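PDB 2WTB: fatty acid multifunctional protein (atmfp2), which catalyses the hydration of long-chain enoyl-CoA and the dehydrogenation of 3-hydroxyacyl-CoA in peroxisomal fatty acid beta-oxidation during seed germination. Local coordinates for residues L459-T465 / N492-V498; M510-E514 / Y563-I568; A525-M531 / I627-F632; F633-A639 / I671-A675. One frame throughout, in Å; residues are numbered along the deposited sequence.

Contact 1 of 4, residues L459-T465 / N492-V498; sequences LLEIVRT and NCTGFAV
Glu461 points from its strand into the loop ahead of helix 498-514, where a single oxygen, OE2, accepts two backbone N-H groups: a nearly straight bond from Val498 N (2.8 Å, 169°) and a more bent one from Ala497 N (3.1 Å). Both arrive on the syn side, from opposite faces of the carboxylate plane. The second oxygen, OE1, lies at the edge of the Phe496 ring and accepts from a water that also donates to Gly495 O. Two residues on, Val463 sets CG2 over the centre of that ring, 3.5 Å from the centroid of Phe496; Val463 CG1, anti to the backbone N (chi1 -177°), meets Phe496 CE1 at 3.6 Å. Leu459 CD2 packs on Val498 CG2.

Strand 459-464 runs antiparallel to 445-450 in the sheet of the Rossmann-type NAD-binding domain, and the loop leads into the helical part that follows. From the neighbouring strand, His449 meets Phe496 edge-to-face and brings ND1 close to Glu461 OE1, consistent with the histidine-glutamate pair of this dehydrogenase family. Farther out, a type II turn from Cys493 to Phe496 shapes the loop, its positive-phi position taken by Gly495, while Asn492 ND2 is hydrogen-bonded to Asp431 OD1.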
loop_
_atom_site.group_PDB
_atom_site.type_symbol
_atom_site.label_atom_id
_atom_site.label_comp_id
_atom_site.label_asym_id
_atom_site.label_seq_id
_atom_site.Cartn_x
_atom_site.Cartn_y
_atom_site.Cartn_z
ATOM N N LEU A 459 -3.887 2.821 7.227
ATOM C CA LEU A 459 -3.112 2.367 8.374
ATOM C C LEU A 459 -3.962 2.186 9.624
ATOM O O LEU A 459 -4.957 2.883 9.825
ATOM C CB LEU A 459 -1.969 3.335 8.673
ATOM C CG LEU A 459 -0.932 2.842 9.683
ATOM C CD1 LEU A 459 -0.061 1.763 9.055
ATOM C CD2 LEU A 459 -0.082 3.994 10.188
ATOM N N LEU A 460 -3.551 1.236 10.457
ATOM C CA LEU A 460 -4.158 1.025 11.759
ATOM C C LEU A 460 -3.073 0.687 12.770
ATOM O O LEU A 460 -2.342 -0.287 12.603
ATOM C CB LEU A 460 -5.182 -0.108 11.706
ATOM C CG LEU A 460 -5.642 -0.631 13.068
ATOM C CD1 LEU A 460 -6.231 0.497 13.911
ATOM C CD2 LEU A 460 -6.638 -1.769 12.905
ATOM N N GLU A 461 -2.965 1.503 13.811
ATOM C CA GLU A 461 -2.011 1.238 14.878
ATOM C C GLU A 461 -2.656 0.424 15.991
ATOM O O GLU A 461 -3.529 0.917 16.702
ATOM C CB GLU A 461 -1.457 2.543 15.452
ATOM C CG GLU A 461 -0.181 3.030 14.795
ATOM C CD GLU A 461 0.420 4.228 15.516
ATOM O OE1 GLU A 461 -0.343 4.981 16.163
ATOM O OE2 GLU A 461 1.653 4.417 15.439
ATOM N N ILE A 462 -2.232 -0.827 16.127
ATOM C CA ILE A 462 -2.651 -1.653 17.253
ATOM C C ILE A 462 -1.682 -1.423 18.401
ATOM O O ILE A 462 -0.545 -1.896 18.369
ATOM C CB ILE A 462 -2.672 -3.149 16.888
ATOM C CG1 ILE A 462 -3.740 -3.424 15.831
ATOM C CG2 ILE A 462 -2.931 -3.996 18.118
ATOM C CD1 ILE A 462 -3.792 -4.862 15.390
ATOM N N VAL A 463 -2.129 -0.678 19.405
ATOM C CA VAL A 463 -1.279 -0.329 20.537
ATOM C C VAL A 463 -1.426 -1.332 21.677
ATOM O O VAL A 463 -2.464 -1.390 22.337
ATOM C CB VAL A 463 -1.595 1.084 21.063
ATOM C CG1 VAL A 463 -0.653 1.447 22.197
ATOM C CG2 VAL A 463 -1.496 2.104 19.938
ATOM N N ARG A 464 -0.378 -2.117 21.903
ATOM C CA ARG A 464 -0.378 -3.112 22.968
ATOM C C ARG A 464 0.226 -2.516 24.231
ATOM O O ARG A 464 1.021 -1.583 24.166
ATOM C CB ARG A 464 0.444 -4.334 22.550
ATOM C CG ARG A 464 1.920 -4.192 22.882
ATOM C CD ARG A 464 2.822 -4.719 21.780
ATOM N NE ARG A 464 3.088 -6.144 21.906
ATOM C CZ ARG A 464 4.211 -6.724 21.497
ATOM N NH1 ARG A 464 5.168 -5.993 20.948
ATOM N NH2 ARG A 464 4.381 -8.032 21.646
ATOM N N THR A 465 -0.152 -3.055 25.384
ATOM C CA THR A 465 0.478 -2.666 26.636
ATOM C C THR A 465 1.294 -3.841 27.144
ATOM O O THR A 465 1.450 -4.839 26.442
ATOM C CB THR A 465 -0.552 -2.276 27.703
ATOM O OG1 THR A 465 -1.589 -1.488 27.106
ATOM C CG2 THR A 465 0.110 -1.469 28.800
ATOM N N ASN A 492 2.948 0.863 23.895
ATOM C CA ASN A 492 2.342 2.008 24.559
ATOM C C ASN A 492 3.378 3.033 25.004
ATOM O O ASN A 492 4.211 2.763 25.868
ATOM C CB ASN A 492 1.496 1.554 25.751
ATOM C CG ASN A 492 0.679 2.683 26.352
ATOM O OD1 ASN A 492 0.817 3.842 25.967
ATOM N ND2 ASN A 492 -0.181 2.344 27.304
ATOM N N CYS A 493 3.318 4.213 24.398
ATOM C CA CYS A 493 4.206 5.312 24.746
ATOM C C CYS A 493 3.691 6.589 24.099
ATOM O O CYS A 493 2.776 6.553 23.275
ATOM C CB CYS A 493 5.631 5.029 24.273
ATOM S SG CYS A 493 5.816 5.011 22.474
ATOM N N THR A 494 4.284 7.715 24.474
ATOM C CA THR A 494 3.893 9.009 23.932
ATOM C C THR A 494 3.879 9.013 22.403
ATOM O O THR A 494 4.930 8.953 21.767
ATOM C CB THR A 494 4.840 10.116 24.427
ATOM O OG1 THR A 494 4.903 10.085 25.859
ATOM C CG2 THR A 494 4.354 11.479 23.965
ATOM N N GLY A 495 2.685 9.075 21.822
ATOM C CA GLY A 495 2.535 9.159 20.379
ATOM C C GLY A 495 2.766 7.850 19.643
ATOM O O GLY A 495 2.919 7.836 18.419
ATOM N N PHE A 496 2.792 6.751 20.389
ATOM C CA PHE A 496 3.000 5.426 19.813
ATOM C C PHE A 496 4.150 5.404 18.804
ATOM O O PHE A 496 5.310 5.593 19.171
ATOM C CB PHE A 496 1.710 4.912 19.171
ATOM C CG PHE A 496 0.484 5.155 20.002
ATOM C CD1 PHE A 496 0.473 4.842 21.352
ATOM C CD2 PHE A 496 -0.661 5.688 19.434
ATOM C CE1 PHE A 496 -0.655 5.063 22.122
ATOM C CE2 PHE A 496 -1.794 5.910 20.199
ATOM C CZ PHE A 496 -1.789 5.598 21.545
ATOM N N ALA A 497 3.826 5.177 17.535
ATOM C CA ALA A 497 4.845 5.095 16.490
ATOM C C ALA A 497 4.741 6.219 15.460
ATOM O O ALA A 497 5.685 6.981 15.269
ATOM C CB ALA A 497 4.791 3.743 15.798
ATOM N N VAL A 498 3.591 6.312 14.801
ATOM C CA VAL A 498 3.406 7.251 13.696
ATOM C C VAL A 498 3.568 8.715 14.109
ATOM O O VAL A 498 4.435 9.419 13.594
ATOM C CB VAL A 498 2.032 7.064 13.027
ATOM C CG1 VAL A 498 1.850 8.068 11.902
ATOM C CG2 VAL A 498 1.888 5.640 12.513
HETATM O O HOH W 1 0.851 7.605 16.488
#

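Contact 2 of 4, residues M510-E514 / Y563-I568; sequences MFLVE and YKSMII
Glu514 spreads its carboxylate between two hydroxyls that both donate to it. Tyr563 OH meets OE1 of Glu514 at 2.6 Å from above the carboxylate plane, and Ser565 OG reaches OE2 of Glu514 at 2.8 Å on the anti lone pair. Ser565, with OG anti to its N (chi1 180°), also accepts a weak capping bond from Ile567 N, so this small hydroxyl residue links the glutamate to the start of helix 567-572. Were Glu514 replaced by an alanine, the Tyr563 and Ser565 hydroxyls would probably lose their shared acceptor and the tyrosine ring some of its anchorage.

The close apolar packing lies on the buried side: the extended chain of Met510 carries CE to Ile568 CD1 (3.6 Å), and Ile567 CD1 touches both Val513 CG1 (3.8 Å) and Glu514 CG. On the looser outer side, Phe511, partly exposed, turns its edge to the face of Tyr563 with centroids 5.8 Å apart, and Met566 points away into solvent.

Both segments belong to the helical C-terminal domain of the dehydrogenase. Helix 535-542 packs on Met510, Val513 and Ile568, helix 544-557 touches Ile568, and Gln507 OE1, one turn before Met510 on helix 498-514, accepts from Tyr563 N.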
loop_
_atom_site.group_PDB
_atom_site.type_symbol
_atom_site.label_atom_id
_atom_site.label_comp_id
_atom_site.label_asym_id
_atom_site.label_seq_id
_atom_site.Cartn_x
_atom_site.Cartn_y
_atom_site.Cartn_z
ATOM N N MET A 510 9.621 24.614 11.561
ATOM C CA MET A 510 9.296 25.900 12.165
ATOM C C MET A 510 10.504 26.578 12.805
ATOM O O MET A 510 10.600 27.804 12.805
ATOM C CB MET A 510 8.158 25.757 13.175
ATOM C CG MET A 510 6.812 25.478 12.529
ATOM S SD MET A 510 5.420 25.799 13.625
ATOM C CE MET A 510 4.051 25.406 12.541
ATOM N N PHE A 511 11.422 25.785 13.349
ATOM C CA PHE A 511 12.653 26.339 13.902
ATOM C C PHE A 511 13.476 26.992 12.799
ATOM O O PHE A 511 14.082 28.044 13.003
ATOM C CB PHE A 511 13.485 25.264 14.605
ATOM C CG PHE A 511 14.895 25.694 14.906
ATOM C CD1 PHE A 511 15.946 25.290 14.098
ATOM C CD2 PHE A 511 15.169 26.514 15.989
ATOM C CE1 PHE A 511 17.245 25.690 14.369
ATOM C CE2 PHE A 511 16.466 26.918 16.266
ATOM C CZ PHE A 511 17.505 26.504 15.454
ATOM N N LEU A 512 13.494 26.357 11.632
ATOM C CA LEU A 512 14.197 26.897 10.477
ATOM C C LEU A 512 13.569 28.216 10.043
ATOM O O LEU A 512 14.270 29.159 9.674
ATOM C CB LEU A 512 14.170 25.898 9.320
ATOM C CG LEU A 512 14.975 24.612 9.508
ATOM C CD1 LEU A 512 14.710 23.641 8.368
ATOM C CD2 LEU A 512 16.461 24.915 9.626
ATOM N N VAL A 513 12.242 28.274 10.091
ATOM C CA VAL A 513 11.513 29.479 9.715
ATOM C C VAL A 513 11.835 30.636 10.651
ATOM O O VAL A 513 12.114 31.748 10.202
ATOM C CB VAL A 513 9.989 29.239 9.683
ATOM C CG1 VAL A 513 9.235 30.527 9.961
ATOM C CG2 VAL A 513 9.579 28.655 8.344
ATOM N N GLU A 514 11.801 30.372 11.953
ATOM C CA GLU A 514 12.141 31.396 12.932
ATOM C C GLU A 514 13.583 31.851 12.742
ATOM O O GLU A 514 13.980 32.912 13.226
ATOM C CB GLU A 514 11.920 30.889 14.359
ATOM C CG GLU A 514 10.455 30.728 14.737
ATOM C CD GLU A 514 10.225 30.823 16.233
ATOM O OE1 GLU A 514 11.102 31.373 16.937
ATOM O OE2 GLU A 514 9.168 30.356 16.705
ATOM N N TYR A 563 10.554 21.771 20.285
ATOM C CA TYR A 563 10.554 23.221 20.153
ATOM C C TYR A 563 9.138 23.757 19.982
ATOM O O TYR A 563 8.495 23.524 18.958
ATOM C CB TYR A 563 11.425 23.661 18.976
ATOM C CG TYR A 563 11.493 25.163 18.815
ATOM C CD1 TYR A 563 12.313 25.929 19.629
ATOM C CD2 TYR A 563 10.727 25.814 17.855
ATOM C CE1 TYR A 563 12.375 27.299 19.490
ATOM C CE2 TYR A 563 10.783 27.184 17.708
ATOM C CZ TYR A 563 11.608 27.922 18.528
ATOM O OH TYR A 563 11.669 29.290 18.389
ATOM N N LYS A 564 8.661 24.478 20.992
ATOM C CA LYS A 564 7.325 25.059 20.959
ATOM C C LYS A 564 7.334 26.414 20.261
ATOM O O LYS A 564 7.499 27.454 20.901
ATOM C CB LYS A 564 6.764 25.199 22.375
ATOM N N SER A 565 7.160 26.394 18.945
ATOM C CA SER A 565 7.112 27.622 18.162
ATOM C C SER A 565 5.798 28.361 18.399
ATOM O O SER A 565 4.716 27.797 18.236
ATOM C CB SER A 565 7.290 27.317 16.674
ATOM O OG SER A 565 7.238 28.504 15.903
ATOM N N MET A 566 5.901 29.627 18.782
ATOM C CA MET A 566 4.726 30.427 19.095
ATOM C C MET A 566 4.020 30.898 17.826
ATOM O O MET A 566 3.019 31.613 17.891
ATOM C CB MET A 566 5.117 31.627 19.961
ATOM C CG MET A 566 3.996 32.145 20.847
ATOM S SD MET A 566 3.522 30.957 22.119
ATOM C CE MET A 566 5.032 30.863 23.079
ATOM N N ILE A 567 4.541 30.488 16.673
ATOM C CA ILE A 567 3.984 30.899 15.387
ATOM C C ILE A 567 2.496 30.574 15.268
ATOM O O ILE A 567 1.673 31.466 15.070
ATOM C CB ILE A 567 4.745 30.262 14.204
ATOM C CG1 ILE A 567 6.185 30.776 14.159
ATOM C CG2 ILE A 567 4.036 30.557 12.889
ATOM C CD1 ILE A 567 6.992 30.224 13.004
ATOM N N ILE A 568 2.154 29.295 15.391
ATOM C CA ILE A 568 0.764 28.865 15.271
ATOM C C ILE A 568 -0.168 29.567 16.261
ATOM O O ILE A 568 -1.178 30.142 15.856
ATOM C CB ILE A 568 0.617 27.335 15.408
ATOM C CG1 ILE A 568 1.134 26.636 14.151
ATOM C CG2 ILE A 568 -0.835 26.959 15.655
ATOM C CD1 ILE A 568 0.892 25.144 14.143
#

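Contact 3 of 4, residues A525-M531 / I627-F632; sequences AISKFGM and IIEMTF
Ile526 fits as a knob into a hole formed by Ile627, Ile628, Thr631 and Phe632, its branches dividing the work. CG1, anti to the carbonyl carbon (chi1 -64°), carries CD1 onward to Ile627 CG2 (4.0 Å) and Thr631 CG2 (3.9 Å), whereas CG2 of Ile526 meets the edge of the Phe632 ring at CE2 (3.8 Å). Beta-branched isoleucine suits the place because it fills two directions at once.

Phe529 meets Ile628 and Phe632 on the same side of its ring. Ile628 lays CG2 over the centre of one face of that ring, 4.0 Å from the centroid, and brings CD1 to Phe529 CB (3.5 Å). Against Phe632 the ring is oblique, planes 46° apart, with Phe529 CE2 above the rim of one Phe632 face. Trp674 adds an edge-to-face contact with Phe529. Replacing Phe529 by an alanine would probably leave Ile628 CG2 and the Phe632 face without the ring they pack on.

From beyond the helix end, Met531 brings CE to the edge of Phe632 near CE1 and CZ, its flexible chain bent at chi2. Gly530, whose backbone angles would jam a side chain against the preceding carbonyl, makes the turn that sends Met531 there.

The short segments 525-529 and 627-632, of helices 519-529 and 624-644, cross almost perpendicularly (-82°), an apolar knob-into-hole packing within the all-helical part that follows the NAD-binding domain.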
loop_
_atom_site.group_PDB
_atom_site.type_symbol
_atom_site.label_atom_id
_atom_site.label_comp_id
_atom_site.label_asym_id
_atom_site.label_seq_id
_atom_site.Cartn_x
_atom_site.Cartn_y
_atom_site.Cartn_z
ATOM N N ALA A 525 10.438 22.174 -1.475
ATOM C CA ALA A 525 11.572 21.260 -1.469
ATOM C C ALA A 525 11.140 19.869 -1.030
ATOM O O ALA A 525 11.633 18.861 -1.540
ATOM C CB ALA A 525 12.666 21.784 -0.554
ATOM N N ILE A 526 10.205 19.826 -0.087
ATOM C CA ILE A 526 9.784 18.576 0.533
ATOM C C ILE A 526 8.621 17.914 -0.208
ATOM O O ILE A 526 8.491 16.688 -0.204
ATOM C CB ILE A 526 9.433 18.790 2.019
ATOM C CG1 ILE A 526 10.684 19.219 2.790
ATOM C CG2 ILE A 526 8.838 17.530 2.619
ATOM C CD1 ILE A 526 10.432 19.560 4.241
ATOM N N SER A 527 7.781 18.722 -0.847
ATOM C CA SER A 527 6.688 18.189 -1.654
ATOM C C SER A 527 7.241 17.541 -2.914
ATOM O O SER A 527 6.608 16.665 -3.505
ATOM C CB SER A 527 5.693 19.290 -2.020
ATOM O OG SER A 527 4.973 19.730 -0.882
ATOM N N LYS A 528 8.427 17.980 -3.318
ATOM C CA LYS A 528 9.095 17.424 -4.486
ATOM C C LYS A 528 9.914 16.215 -4.071
ATOM O O LYS A 528 10.161 15.313 -4.869
ATOM C CB LYS A 528 9.993 18.475 -5.145
ATOM C CG LYS A 528 10.677 17.998 -6.417
ATOM C CD LYS A 528 11.300 19.157 -7.180
ATOM C CE LYS A 528 12.347 19.874 -6.344
ATOM N NZ LYS A 528 12.951 21.021 -7.077
ATOM N N PHE A 529 10.330 16.205 -2.809
ATOM C CA PHE A 529 11.083 15.087 -2.253
ATOM C C PHE A 529 10.294 13.788 -2.368
ATOM O O PHE A 529 10.874 12.711 -2.482
ATOM C CB PHE A 529 11.442 15.360 -0.791
ATOM C CG PHE A 529 12.067 14.190 -0.088
ATOM C CD1 PHE A 529 13.284 13.680 -0.506
ATOM C CD2 PHE A 529 11.440 13.605 1.002
ATOM C CE1 PHE A 529 13.861 12.603 0.146
ATOM C CE2 PHE A 529 12.012 12.530 1.658
ATOM C CZ PHE A 529 13.223 12.029 1.228
ATOM N N GLY A 530 8.971 13.898 -2.344
ATOM C CA GLY A 530 8.112 12.734 -2.458
ATOM C C GLY A 530 6.868 12.827 -1.594
ATOM O O GLY A 530 5.879 12.139 -1.842
ATOM N N MET A 531 6.923 13.676 -0.574
ATOM C CA MET A 531 5.769 13.921 0.282
ATOM C C MET A 531 4.626 14.491 -0.545
ATOM O O MET A 531 4.857 15.187 -1.533
ATOM C CB MET A 531 6.134 14.888 1.410
ATOM C CG MET A 531 7.095 14.310 2.433
ATOM S SD MET A 531 6.291 13.101 3.495
ATOM C CE MET A 531 7.702 12.269 4.211
ATOM N N ILE A 627 17.377 21.475 3.454
ATOM C CA ILE A 627 16.044 21.578 4.036
ATOM C C ILE A 627 15.538 20.187 4.389
ATOM O O ILE A 627 15.162 19.916 5.530
ATOM C CB ILE A 627 15.041 22.230 3.068
ATOM C CG1 ILE A 627 15.274 23.738 2.984
ATOM C CG2 ILE A 627 13.616 21.949 3.517
ATOM C CD1 ILE A 627 14.319 24.443 2.041
ATOM N N ILE A 628 15.543 19.306 3.396
ATOM C CA ILE A 628 15.131 17.927 3.594
ATOM C C ILE A 628 15.951 17.264 4.697
ATOM O O ILE A 628 15.397 16.648 5.606
ATOM C CB ILE A 628 15.260 17.117 2.289
ATOM C CG1 ILE A 628 14.246 17.613 1.256
ATOM C CG2 ILE A 628 15.056 15.638 2.554
ATOM C CD1 ILE A 628 14.457 17.047 -0.129
ATOM N N GLU A 629 17.271 17.409 4.625
ATOM C CA GLU A 629 18.157 16.735 5.570
ATOM C C GLU A 629 17.975 17.198 7.013
ATOM O O GLU A 629 18.114 16.406 7.943
ATOM C CB GLU A 629 19.620 16.868 5.140
ATOM C CG GLU A 629 19.999 15.966 3.976
ATOM C CD GLU A 629 21.494 15.735 3.870
ATOM O OE1 GLU A 629 22.258 16.436 4.566
ATOM O OE2 GLU A 629 21.903 14.848 3.089
ATOM N N MET A 630 17.662 18.476 7.199
ATOM C CA MET A 630 17.472 19.023 8.539
ATOM C C MET A 630 16.061 18.761 9.060
ATOM O O MET A 630 15.787 18.909 10.252
ATOM C CB MET A 630 17.770 20.526 8.565
ATOM C CG MET A 630 19.204 20.886 8.211
ATOM S SD MET A 630 19.618 22.599 8.605
ATOM C CE MET A 630 19.630 22.537 10.394
ATOM N N THR A 631 15.168 18.367 8.161
ATOM C CA THR A 631 13.778 18.135 8.524
ATOM C C THR A 631 13.486 16.648 8.719
ATOM O O THR A 631 12.559 16.279 9.438
ATOM C CB THR A 631 12.825 18.722 7.458
ATOM O OG1 THR A 631 13.003 20.141 7.390
ATOM C CG2 THR A 631 11.377 18.422 7.800
ATOM N N PHE A 632 14.290 15.798 8.088
ATOM C CA PHE A 632 14.025 14.361 8.090
ATOM C C PHE A 632 14.991 13.542 8.939
ATOM O O PHE A 632 14.617 12.503 9.482
ATOM C CB PHE A 632 13.985 13.823 6.661
ATOM C CG PHE A 632 12.670 14.032 5.982
ATOM C CD1 PHE A 632 11.604 13.190 6.241
ATOM C CD2 PHE A 632 12.491 15.075 5.096
ATOM C CE1 PHE A 632 10.388 13.384 5.621
ATOM C CE2 PHE A 632 11.274 15.271 4.471
ATOM C CZ PHE A 632 10.223 14.429 4.733
#

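Contact 4 of 4, residues F633-A639 / I671-A675; sequences FPVVNEA and IMFWA
Val636 and Ile671 bring the two helices nearest, CA to CA 6.4 Å, where the short axes cross at -111° and lie 10.0 Å apart. Ile671 CD1 reaches between two valines, touching Val636 CG2 at 3.3 Å and Val635 CG1 at 3.6 Å. Val636 stands with CG1 anti to its backbone N (chi1 172°), which leads that methyl to Ala675 CB (3.6 Å) while CG2 serves the isoleucine; branching lets one short side chain meet two residues a turn apart.

Pro634, with no N-H to offer, sits at the kink of helix 624-644. The helix is a long element of the all-helical C-terminal part of the protein, here met by the short helix 671-678.

The short side chain of Ala639 fits beside Ile671 CG2, and its CB touches the sulfur SD of Met672 at 3.7 Å, the methionine chain being bent at chi2 and chi3. At the other end, Trp674 CH2 comes to the edge of the Phe633 ring, near its plane, 3.5 Å from CE1 of Phe633; the rings are oblique, at 69°. Farther out, Met501 of helix 498-514 covers Ala639 and Ile671, Ile683 of helix 680-694 packs on Phe633 and Ala675, and Asp655 OD1 accepts from Met672 N and Phe673 N.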
loop_
_atom_site.group_PDB
_atom_site.type_symbol
_atom_site.label_atom_id
_atom_site.label_comp_id
_atom_site.label_asym_id
_atom_site.label_seq_id
_atom_site.Cartn_x
_atom_site.Cartn_y
_atom_site.Cartn_z
ATOM N N PHE A 633 16.232 14.002 9.047
ATOM C CA PHE A 633 17.218 13.309 9.867
ATOM C C PHE A 633 16.805 13.259 11.339
ATOM O O PHE A 633 17.024 12.249 12.008
ATOM C CB PHE A 633 18.605 13.932 9.694
ATOM C CG PHE A 633 19.322 13.473 8.454
ATOM C CD1 PHE A 633 18.610 13.088 7.330
ATOM C CD2 PHE A 633 20.706 13.438 8.409
ATOM C CE1 PHE A 633 19.264 12.667 6.189
ATOM C CE2 PHE A 633 21.366 13.020 7.268
ATOM C CZ PHE A 633 20.645 12.635 6.157
ATOM N N PRO A 634 16.208 14.347 11.852
ATOM C CA PRO A 634 15.651 14.291 13.208
ATOM C C PRO A 634 14.521 13.268 13.317
ATOM O O PRO A 634 14.310 12.705 14.391
ATOM C CB PRO A 634 15.115 15.708 13.423
ATOM C CG PRO A 634 15.948 16.557 12.531
ATOM C CD PRO A 634 16.197 15.718 11.313
ATOM N N VAL A 635 13.806 13.033 12.221
ATOM C CA VAL A 635 12.778 11.996 12.197
ATOM C C VAL A 635 13.419 10.609 12.230
ATOM O O VAL A 635 12.949 9.717 12.937
ATOM C CB VAL A 635 11.856 12.113 10.966
ATOM C CG1 VAL A 635 10.993 10.876 10.834
ATOM C CG2 VAL A 635 10.988 13.356 11.067
ATOM N N VAL A 636 14.493 10.432 11.465
ATOM C CA VAL A 636 15.264 9.196 11.519
ATOM C C VAL A 636 15.720 8.973 12.952
ATOM O O VAL A 636 15.588 7.879 13.502
ATOM C CB VAL A 636 16.512 9.255 10.621
ATOM C CG1 VAL A 636 17.389 8.028 10.849
ATOM C CG2 VAL A 636 16.118 9.372 9.159
ATOM N N ASN A 637 16.256 10.031 13.549
ATOM C CA ASN A 637 16.726 9.991 14.925
ATOM C C ASN A 637 15.648 9.461 15.867
ATOM O O ASN A 637 15.923 8.650 16.751
ATOM C CB ASN A 637 17.169 11.388 15.362
ATOM C CG ASN A 637 18.040 11.363 16.597
ATOM O OD1 ASN A 637 18.584 10.324 16.969
ATOM N ND2 ASN A 637 18.184 12.516 17.240
ATOM N N GLU A 638 14.418 9.922 15.663
ATOM C CA GLU A 638 13.305 9.546 16.523
ATOM C C GLU A 638 12.846 8.127 16.217
ATOM O O GLU A 638 12.488 7.371 17.120
ATOM C CB GLU A 638 12.146 10.529 16.355
ATOM C CG GLU A 638 11.066 10.398 17.413
ATOM C CD GLU A 638 11.584 10.671 18.813
ATOM O OE1 GLU A 638 12.433 11.573 18.972
ATOM O OE2 GLU A 638 11.137 9.985 19.756
ATOM N N ALA A 639 12.862 7.773 14.935
ATOM C CA ALA A 639 12.516 6.425 14.511
ATOM C C ALA A 639 13.434 5.411 15.179
ATOM O O ALA A 639 13.012 4.305 15.517
ATOM C CB ALA A 639 12.610 6.306 13.000
ATOM N N ILE A 671 11.142 5.467 5.971
ATOM C CA ILE A 671 12.011 6.335 6.759
ATOM C C ILE A 671 13.304 5.633 7.184
ATOM O O ILE A 671 14.365 6.253 7.228
ATOM C CB ILE A 671 11.280 6.887 8.003
ATOM C CG1 ILE A 671 11.550 8.383 8.175
ATOM C CG2 ILE A 671 11.677 6.114 9.250
ATOM C CD1 ILE A 671 12.925 8.698 8.701
ATOM N N MET A 672 13.219 4.340 7.485
ATOM C CA MET A 672 14.388 3.592 7.939
ATOM C C MET A 672 15.192 3.038 6.768
ATOM O O MET A 672 16.420 3.120 6.759
ATOM C CB MET A 672 13.982 2.464 8.892
ATOM C CG MET A 672 13.373 2.943 10.201
ATOM S SD MET A 672 14.563 3.725 11.311
ATOM C CE MET A 672 15.600 2.326 11.731
ATOM N N PHE A 673 14.500 2.476 5.784
ATOM C CA PHE A 673 15.159 1.990 4.574
ATOM C C PHE A 673 15.926 3.121 3.891
ATOM O O PHE A 673 17.003 2.908 3.334
ATOM C CB PHE A 673 14.136 1.389 3.609
ATOM C CG PHE A 673 14.739 0.846 2.344
ATOM C CD1 PHE A 673 15.018 -0.504 2.218
ATOM C CD2 PHE A 673 15.021 1.684 1.276
ATOM C CE1 PHE A 673 15.569 -1.008 1.052
ATOM C CE2 PHE A 673 15.575 1.185 0.110
ATOM C CZ PHE A 673 15.847 -0.161 -0.003
ATOM N N TRP A 674 15.361 4.325 3.943
ATOM C CA TRP A 674 15.975 5.501 3.338
ATOM C C TRP A 674 17.194 5.936 4.141
ATOM O O TRP A 674 18.226 6.291 3.575
ATOM C CB TRP A 674 14.957 6.641 3.248
ATOM C CG TRP A 674 15.516 7.935 2.735
ATOM C CD1 TRP A 674 15.889 8.216 1.453
ATOM C CD2 TRP A 674 15.749 9.133 3.490
ATOM N NE1 TRP A 674 16.349 9.506 1.365
ATOM C CE2 TRP A 674 16.272 10.092 2.601
ATOM C CE3 TRP A 674 15.572 9.484 4.832
ATOM C CZ2 TRP A 674 16.617 11.380 3.009
ATOM C CZ3 TRP A 674 15.916 10.764 5.236
ATOM C CH2 TRP A 674 16.433 11.697 4.326
ATOM N N ALA A 675 17.069 5.896 5.464
ATOM C CA ALA A 675 18.169 6.256 6.355
ATOM C C ALA A 675 19.417 5.426 6.065
ATOM O O ALA A 675 20.520 5.964 5.979
ATOM C CB ALA A 675 17.750 6.102 7.815
#

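Overall arrangement
Contact 1 comes first along the chain, where the NAD-binding sheet passes into the helical part of the dehydrogenase; the other three lie within that part. Helix 498-514 runs from contact 1 to contact 2, whose segments alternate along the chain with those of contact 3. Leu512 of that helix touches Met630 and Thr631, joining contacts 2 and 3 though their centres are 17 Å apart. Contacts 3 and 4 share helix 624-644, centres 13 Å apart, and Trp674 packs on Phe529 and Phe632. Contact 4 comes within about 7 Å of contact 1 at the nearest atoms without touching it; helix 498-514 connects the loop after the sheet with the helical part.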